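Local coordinates for protein alpha-ketoglutarate-dependent 2,4-dichlorophenoxyacetate dioxygenase (Bradyrhizobium diazoefficiens, PDB 5BKE) that probably acts as a 2-oxoglutarate-dependent dioxygenase that breaks down aryloxyalkanoate herbicides, using a metal ion held in its active site, at residues Asp117-Ala125 with Pro193-Thr201; Leu210-Ile219 with Leu231-Thr239. All coordinates share one frame; numbering follows the deposited sequence.

From the N terminus, the chain first reaches 117-125, the loop that carries a metal ligand into the active site ahead of strand 127-132. Contact 1 closes when the chain returns, after 67 intervening residues, along strand 194-201, and contact 2 opens only after that, so the two run in series without nesting or crossing. Contact 2 closes a much shorter excursion, from 210-219 into the last turns of helix 224-238. Both reach the antiparallel sheet formed by strands 208-210, 194-201, 166-169 and 216-219. Probable hydrogen bonds between Ser-119 OG and Ser-213 OG and between Leu-198 O and Tyr-211 N join them, linking metal loop, sheet and helix.

Contact 1 of 2, residues Asp117-Ala125 with Pro193-Thr201; sequences DSSFRPIPA and PVLQRLVRT. With MN (manganese (II) ion), chain N; OGA (N-oxalylglycine), chain O.
The Gln-196 carboxamide meets the Ser-119 carbonyl with both flat groups tilted: NE2 donates to Ser-119 O (3.1 Å, N-H...O angle 141°) from above the carbonyl plane, and the acceptor stands off the amide plane. Pro-124 approaches the Arg-200 guanidinium obliquely, its CG 4.0 Å from NH2, while Tyr-211 makes a cation-pi contact with the same group. Within the loop, Ser-118 CA lies over one face of the Phe-120 ring, whose CE1 rests in turn on a face of the Arg-121 guanidinium. A bend at chi2 (-81°) turns the Gln-196 amide into the loop, where Arg-121 O also lies 2.7 Å from NE2. A water probably bridges Gln-196 OE1 to Pro-122 O, though other acceptors compete for its protons, and Thr-288 bonds to the same OE1. Another water joins Ala-125 O to Arg-200 NH1. Two residues earlier on the strand, Val-194 packs CG2 against Phe-120 C (3.5 Å) and sets CG1 across Pro-122 CD (3.7 Å). At the start of the loop, Asp-117 OD1 binds manganese at 2.1 Å, completing a two-histidine, one-carboxylate triad with His-115 and His-264; N-oxalylglycine chelates the ion through O1 and O2'. The loop's backbone carbonyls are thus met by a neutral amide directly and by the Arg-200 guanidinium through water, with apolar packing alongside, which ties the chain just beyond the metal-binding aspartate to strand 194-201.

Contact 2 of 2, residues Leu210-Ile219 with Leu231-Thr239; sequences LYLSSHAGKI and LRDLNEHAT
Leu-231 O is gripped by two donors of one residue: Asn-235 N, through the ordinary helical bond, and Asn-235 ND2, at 2.8 Å with an N-H...O angle of 156°. They reach the oxygen from opposite faces of its carbonyl plane, and the acceptor lies close to the plane of the asparagine amide. ND2 also donates to a water (3.0 Å), which accepts from Ser-213 N as well and so bridges helix and loop. OD1 of the same amide comes within 3.8 Å of Leu-212 CB as the two side chains slide past each other. An alanine in place of Asn-235 would probably leave Leu-231 O with only the backbone donor of these two, take the helix donor from the water, and open a gap beside Leu-212.

The rest is apolar. Leu-212, with CG beside its backbone N (chi1 -59°), lays CD1 against the helix, 3.7 Å from Ala-238 CB and 3.6 Å from Leu-234 O, while its CD2 touches Leu-234 CB, the two side chains crossing at about a right angle. One turn back, Leu-231 runs past Ile-219 in the reverse direction: Leu-231 CD2 lies 3.9 Å from Ile-219 CD1, and Leu-231 CD1 turns to Ala-216. Leu-210 CD1 stands at the edge of the His-237 ring, whose NE2 bonds to Ala-150 O.

Leu-198 of strand 194-201 touches Leu-212, Leu-231 and Leu-234, and helix 147-152 packs on Leu-210 and Ala-238. Helix 224-238 thus has strands and a second helix around its apolar side, while Asp-233 pairs with Arg-267 and Glu-236 with Arg-265 of the second subunit in salt bridges.

Contact 1 of 2, residues Asp117-Ala125 with Pro193-Thr201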
# COMPACT_ATOMS: atom_id res chain seq x y z
N ASP C 117 35.29 -23.44 -5.22
CA ASP C 117 36.47 -24.04 -5.85
C ASP C 117 37.40 -22.97 -6.41
O ASP C 117 36.93 -21.97 -7.01
CB ASP C 117 36.10 -25.00 -6.99
CG ASP C 117 35.46 -26.29 -6.52
OD1 ASP C 117 35.75 -26.77 -5.41
OD2 ASP C 117 34.66 -26.83 -7.31
N SER C 118 38.70 -23.22 -6.21
CA SER C 118 39.77 -22.38 -6.73
C SER C 118 39.68 -20.91 -6.30
O SER C 118 40.12 -20.01 -7.03
CB SER C 118 39.86 -22.50 -8.26
OG SER C 118 40.30 -23.79 -8.64
N SER C 119 39.09 -20.66 -5.13
CA SER C 119 39.01 -19.31 -4.59
C SER C 119 40.41 -18.78 -4.20
O SER C 119 40.60 -17.57 -4.02
CB SER C 119 37.99 -19.23 -3.44
OG SER C 119 38.43 -19.88 -2.26
N PHE C 120 41.37 -19.71 -4.08
CA PHE C 120 42.81 -19.44 -3.90
C PHE C 120 43.54 -19.01 -5.19
O PHE C 120 44.76 -18.84 -5.17
CB PHE C 120 43.51 -20.67 -3.30
CG PHE C 120 43.28 -21.94 -4.09
CD1 PHE C 120 44.01 -22.21 -5.26
CD2 PHE C 120 42.31 -22.86 -3.67
CE1 PHE C 120 43.77 -23.37 -5.99
CE2 PHE C 120 42.07 -24.03 -4.39
CZ PHE C 120 42.80 -24.29 -5.56
N ARG C 121 42.82 -18.86 -6.30
CA ARG C 121 43.39 -18.38 -7.57
C ARG C 121 42.98 -16.94 -7.85
O ARG C 121 41.83 -16.57 -7.56
CB ARG C 121 42.94 -19.25 -8.74
CG ARG C 121 43.33 -20.70 -8.64
CD ARG C 121 43.03 -21.41 -9.96
NE ARG C 121 43.20 -22.85 -9.81
CZ ARG C 121 44.37 -23.49 -9.85
NH1 ARG C 121 45.52 -22.83 -10.04
NH2 ARG C 121 44.39 -24.81 -9.69
N PRO C 122 43.90 -16.13 -8.45
CA PRO C 122 43.56 -14.73 -8.75
C PRO C 122 42.32 -14.60 -9.65
O PRO C 122 41.53 -13.66 -9.47
CB PRO C 122 44.83 -14.19 -9.44
CG PRO C 122 45.66 -15.39 -9.76
CD PRO C 122 45.33 -16.40 -8.70
N ILE C 123 42.16 -15.52 -10.59
CA ILE C 123 40.91 -15.65 -11.34
C ILE C 123 40.25 -16.98 -10.90
O ILE C 123 40.69 -18.05 -11.32
CB ILE C 123 41.10 -15.55 -12.88
CG1 ILE C 123 41.77 -14.22 -13.27
CG2 ILE C 123 39.76 -15.66 -13.58
CD1 ILE C 123 42.24 -14.10 -14.71
N PRO C 124 39.21 -16.91 -10.03
CA PRO C 124 38.62 -18.15 -9.53
C PRO C 124 37.72 -18.82 -10.56
O PRO C 124 37.24 -18.16 -11.48
CB PRO C 124 37.82 -17.69 -8.32
CG PRO C 124 37.39 -16.29 -8.67
CD PRO C 124 38.52 -15.71 -9.49
N ALA C 125 37.48 -20.12 -10.38
CA ALA C 125 36.68 -20.94 -11.30
C ALA C 125 35.26 -20.41 -11.54
O ALA C 125 34.68 -19.77 -10.66
CB ALA C 125 36.61 -22.36 -10.77
N PRO C 193 48.94 -16.56 -0.84
CA PRO C 193 47.59 -15.98 -0.69
C PRO C 193 47.20 -14.97 -1.77
O PRO C 193 48.03 -14.15 -2.17
CB PRO C 193 47.65 -15.30 0.68
CG PRO C 193 48.62 -16.14 1.44
CD PRO C 193 49.68 -16.50 0.44
N VAL C 194 45.95 -15.06 -2.24
CA VAL C 194 45.37 -14.10 -3.19
C VAL C 194 44.22 -13.31 -2.55
O VAL C 194 43.60 -13.76 -1.57
CB VAL C 194 44.91 -14.75 -4.52
CG1 VAL C 194 46.04 -15.55 -5.17
CG2 VAL C 194 43.67 -15.61 -4.33
N LEU C 195 43.94 -12.14 -3.12
CA LEU C 195 42.88 -11.26 -2.63
C LEU C 195 41.59 -11.53 -3.39
O LEU C 195 41.62 -11.76 -4.60
CB LEU C 195 43.29 -9.78 -2.76
CG LEU C 195 44.54 -9.27 -2.02
CD1 LEU C 195 44.76 -7.78 -2.28
CD2 LEU C 195 44.53 -9.55 -0.53
N GLN C 196 40.48 -11.53 -2.66
CA GLN C 196 39.13 -11.64 -3.23
C GLN C 196 38.19 -10.77 -2.42
O GLN C 196 38.32 -10.69 -1.20
CB GLN C 196 38.59 -13.08 -3.23
CG GLN C 196 39.48 -14.17 -3.84
CD GLN C 196 39.42 -14.26 -5.36
OE1 GLN C 196 38.71 -13.51 -6.03
NE2 GLN C 196 40.17 -15.21 -5.92
N ARG C 197 37.25 -10.14 -3.11
CA ARG C 197 36.14 -9.42 -2.46
C ARG C 197 35.30 -10.39 -1.62
O ARG C 197 35.06 -11.52 -2.05
CB ARG C 197 35.23 -8.78 -3.51
CG ARG C 197 35.85 -7.65 -4.32
CD ARG C 197 35.95 -6.34 -3.54
NE ARG C 197 34.65 -5.84 -3.08
CZ ARG C 197 33.83 -5.10 -3.82
NH1 ARG C 197 34.14 -4.78 -5.06
NH2 ARG C 197 32.67 -4.68 -3.30
N LEU C 198 34.88 -9.93 -0.44
CA LEU C 198 33.93 -10.65 0.39
C LEU C 198 32.53 -10.62 -0.23
O LEU C 198 31.76 -11.56 -0.10
CB LEU C 198 33.90 -10.08 1.81
CG LEU C 198 33.04 -10.73 2.91
CD1 LEU C 198 33.33 -12.21 3.08
CD2 LEU C 198 33.21 -10.00 4.24
N VAL C 199 32.22 -9.51 -0.91
CA VAL C 199 30.93 -9.34 -1.57
C VAL C 199 31.15 -9.23 -3.07
O VAL C 199 31.88 -8.33 -3.54
CB VAL C 199 30.16 -8.11 -1.03
CG1 VAL C 199 28.82 -7.96 -1.74
CG2 VAL C 199 29.96 -8.23 0.48
N ARG C 200 30.54 -10.14 -3.82
CA ARG C 200 30.72 -10.16 -5.28
C ARG C 200 29.41 -9.95 -6.03
O ARG C 200 28.32 -10.16 -5.47
CB ARG C 200 31.47 -11.43 -5.73
CG ARG C 200 30.71 -12.74 -5.62
CD ARG C 200 31.64 -13.94 -5.80
NE ARG C 200 32.28 -14.01 -7.12
CZ ARG C 200 33.11 -14.99 -7.50
NH1 ARG C 200 33.38 -16.00 -6.68
NH2 ARG C 200 33.65 -14.98 -8.72
N THR C 201 29.52 -9.50 -7.28
CA THR C 201 28.34 -9.24 -8.12
C THR C 201 28.39 -10.11 -9.37
O THR C 201 29.37 -10.07 -10.11
CB THR C 201 28.23 -7.73 -8.46
OG1 THR C 201 28.01 -6.98 -7.26
CG2 THR C 201 27.07 -7.45 -9.42
MN MN N . 35.09 -28.42 -4.33
C1 OGA O . 34.79 -30.78 -5.75
C2 OGA O . 34.30 -31.14 -4.44
C4 OGA O . 33.13 -32.84 -3.10
C5 OGA O . 32.74 -34.27 -3.35
O1 OGA O . 35.09 -29.58 -5.94
O2 OGA O . 34.86 -31.67 -6.63
O2' OGA O . 34.56 -30.40 -3.50
O3 OGA O . 33.65 -35.05 -3.72
N1 OGA O . 33.56 -32.24 -4.36
O4 OGA O . 31.54 -34.61 -3.18
O HOH W 1 40.27 -11.84 -7.77
O HOH W 2 34.46 -18.26 -8.24

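Contact 2 of 2, residues Leu210-Ile219 with Leu231-Thr239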
# COMPACT_ATOMS: atom_id res chain seq x y z
N LEU C 210 27.68 -13.44 -0.99
CA LEU C 210 28.78 -13.62 -0.06
C LEU C 210 29.82 -14.55 -0.68
O LEU C 210 29.50 -15.68 -1.05
CB LEU C 210 28.27 -14.18 1.27
CG LEU C 210 27.41 -13.27 2.16
CD1 LEU C 210 26.72 -14.04 3.29
CD2 LEU C 210 28.26 -12.14 2.74
N TYR C 211 31.05 -14.07 -0.80
CA TYR C 211 32.12 -14.89 -1.35
C TYR C 211 32.84 -15.54 -0.20
O TYR C 211 33.90 -15.09 0.26
CB TYR C 211 33.07 -14.07 -2.24
CG TYR C 211 34.02 -14.91 -3.09
CD1 TYR C 211 33.98 -16.33 -3.07
CD2 TYR C 211 34.94 -14.30 -3.94
CE1 TYR C 211 34.85 -17.08 -3.84
CE2 TYR C 211 35.80 -15.05 -4.72
CZ TYR C 211 35.75 -16.44 -4.68
OH TYR C 211 36.60 -17.16 -5.48
N LEU C 212 32.23 -16.62 0.28
CA LEU C 212 32.74 -17.34 1.42
C LEU C 212 33.45 -18.60 0.95
O LEU C 212 33.16 -19.12 -0.13
CB LEU C 212 31.60 -17.67 2.39
CG LEU C 212 30.81 -16.48 2.95
CD1 LEU C 212 29.70 -16.98 3.85
CD2 LEU C 212 31.71 -15.50 3.70
N SER C 213 34.40 -19.06 1.77
CA SER C 213 35.27 -20.19 1.43
C SER C 213 36.21 -20.53 2.57
O SER C 213 36.73 -19.64 3.26
CB SER C 213 36.10 -19.89 0.16
OG SER C 213 36.74 -21.06 -0.33
N SER C 214 36.42 -21.84 2.77
CA SER C 214 37.42 -22.35 3.73
C SER C 214 38.84 -21.79 3.48
O SER C 214 39.63 -21.67 4.41
CB SER C 214 37.46 -23.87 3.69
OG SER C 214 37.86 -24.33 2.41
N HIS C 215 39.14 -21.45 2.23
CA HIS C 215 40.45 -20.89 1.86
C HIS C 215 40.69 -19.47 2.42
O HIS C 215 41.84 -19.08 2.62
CB HIS C 215 40.67 -20.94 0.35
CG HIS C 215 40.37 -22.28 -0.25
ND1 HIS C 215 40.92 -23.46 0.22
CD2 HIS C 215 39.59 -22.63 -1.31
CE1 HIS C 215 40.48 -24.47 -0.51
NE2 HIS C 215 39.68 -24.00 -1.44
N ALA C 216 39.62 -18.73 2.69
CA ALA C 216 39.70 -17.40 3.28
C ALA C 216 40.06 -17.47 4.77
O ALA C 216 39.26 -17.94 5.61
CB ALA C 216 38.41 -16.62 3.06
N GLY C 217 41.27 -17.01 5.09
CA GLY C 217 41.80 -17.10 6.44
C GLY C 217 41.96 -15.79 7.17
O GLY C 217 42.24 -15.79 8.36
N LYS C 218 41.80 -14.68 6.46
CA LYS C 218 41.75 -13.36 7.10
C LYS C 218 41.06 -12.32 6.22
O LYS C 218 40.95 -12.49 5.00
CB LYS C 218 43.16 -12.88 7.51
CG LYS C 218 44.03 -12.35 6.38
CD LYS C 218 45.32 -11.72 6.90
CE LYS C 218 45.08 -10.37 7.57
NZ LYS C 218 46.33 -9.86 8.19
N ILE C 219 40.57 -11.26 6.87
CA ILE C 219 40.13 -10.05 6.19
C ILE C 219 41.29 -9.05 6.25
O ILE C 219 41.87 -8.82 7.31
CB ILE C 219 38.81 -9.50 6.81
CG1 ILE C 219 37.66 -10.48 6.55
CG2 ILE C 219 38.49 -8.12 6.24
CD1 ILE C 219 36.42 -10.30 7.42
N LEU C 231 34.03 -13.83 9.62
CA LEU C 231 33.92 -14.90 8.62
C LEU C 231 33.18 -16.12 9.18
O LEU C 231 32.32 -16.67 8.50
CB LEU C 231 35.30 -15.27 8.04
CG LEU C 231 36.06 -14.19 7.23
CD1 LEU C 231 37.46 -14.68 6.88
CD2 LEU C 231 35.31 -13.73 5.98
N ARG C 232 33.51 -16.52 10.41
CA ARG C 232 32.78 -17.59 11.11
C ARG C 232 31.27 -17.31 11.22
O ARG C 232 30.46 -18.21 10.97
CB ARG C 232 33.36 -17.82 12.50
CG ARG C 232 34.54 -18.78 12.52
CD ARG C 232 35.08 -18.97 13.92
NE ARG C 232 36.13 -19.99 13.92
CZ ARG C 232 35.93 -21.27 14.22
NH1 ARG C 232 34.73 -21.71 14.59
NH2 ARG C 232 36.96 -22.12 14.16
N ASP C 233 30.92 -16.07 11.59
CA ASP C 233 29.52 -15.64 11.72
C ASP C 233 28.79 -15.68 10.40
O ASP C 233 27.67 -16.20 10.32
CB ASP C 233 29.43 -14.23 12.32
CG ASP C 233 29.61 -14.22 13.82
OD1 ASP C 233 29.47 -15.27 14.49
OD2 ASP C 233 29.90 -13.12 14.35
N LEU C 234 29.44 -15.14 9.37
CA LEU C 234 28.88 -15.12 8.01
C LEU C 234 28.71 -16.53 7.47
O LEU C 234 27.69 -16.82 6.83
CB LEU C 234 29.75 -14.29 7.06
CG LEU C 234 29.84 -12.77 7.30
CD1 LEU C 234 31.02 -12.20 6.52
CD2 LEU C 234 28.55 -12.02 6.96
N ASN C 235 29.70 -17.38 7.74
CA ASN C 235 29.64 -18.80 7.36
C ASN C 235 28.51 -19.56 8.07
O ASN C 235 27.81 -20.35 7.44
CB ASN C 235 31.01 -19.48 7.57
CG ASN C 235 31.92 -19.33 6.35
OD1 ASN C 235 31.78 -20.07 5.38
ND2 ASN C 235 32.83 -18.36 6.39
N GLU C 236 28.33 -19.31 9.36
CA GLU C 236 27.24 -19.91 10.11
C GLU C 236 25.87 -19.46 9.56
O GLU C 236 24.97 -20.27 9.40
CB GLU C 236 27.36 -19.58 11.60
CG GLU C 236 26.43 -20.39 12.51
CD GLU C 236 26.36 -19.83 13.92
OE1 GLU C 236 27.37 -19.25 14.40
OE2 GLU C 236 25.30 -19.98 14.57
N HIS C 237 25.76 -18.16 9.26
CA HIS C 237 24.55 -17.56 8.68
C HIS C 237 24.21 -18.18 7.33
O HIS C 237 23.05 -18.53 7.07
CB HIS C 237 24.71 -16.04 8.55
CG HIS C 237 23.66 -15.41 7.69
ND1 HIS C 237 22.39 -15.14 8.15
CD2 HIS C 237 23.68 -15.03 6.39
CE1 HIS C 237 21.68 -14.61 7.17
NE2 HIS C 237 22.43 -14.54 6.09
N ALA C 238 25.22 -18.34 6.48
CA ALA C 238 25.06 -18.75 5.09
C ALA C 238 24.84 -20.24 4.90
O ALA C 238 24.41 -20.66 3.83
CB ALA C 238 26.26 -18.31 4.28
N THR C 239 25.14 -21.03 5.93
CA THR C 239 25.05 -22.50 5.86
C THR C 239 23.92 -23.09 6.72
O THR C 239 23.85 -24.32 6.92
CB THR C 239 26.39 -23.19 6.17
OG1 THR C 239 26.82 -22.85 7.50
CG2 THR C 239 27.45 -22.75 5.16
O HOH W 3 34.81 -17.61 4.28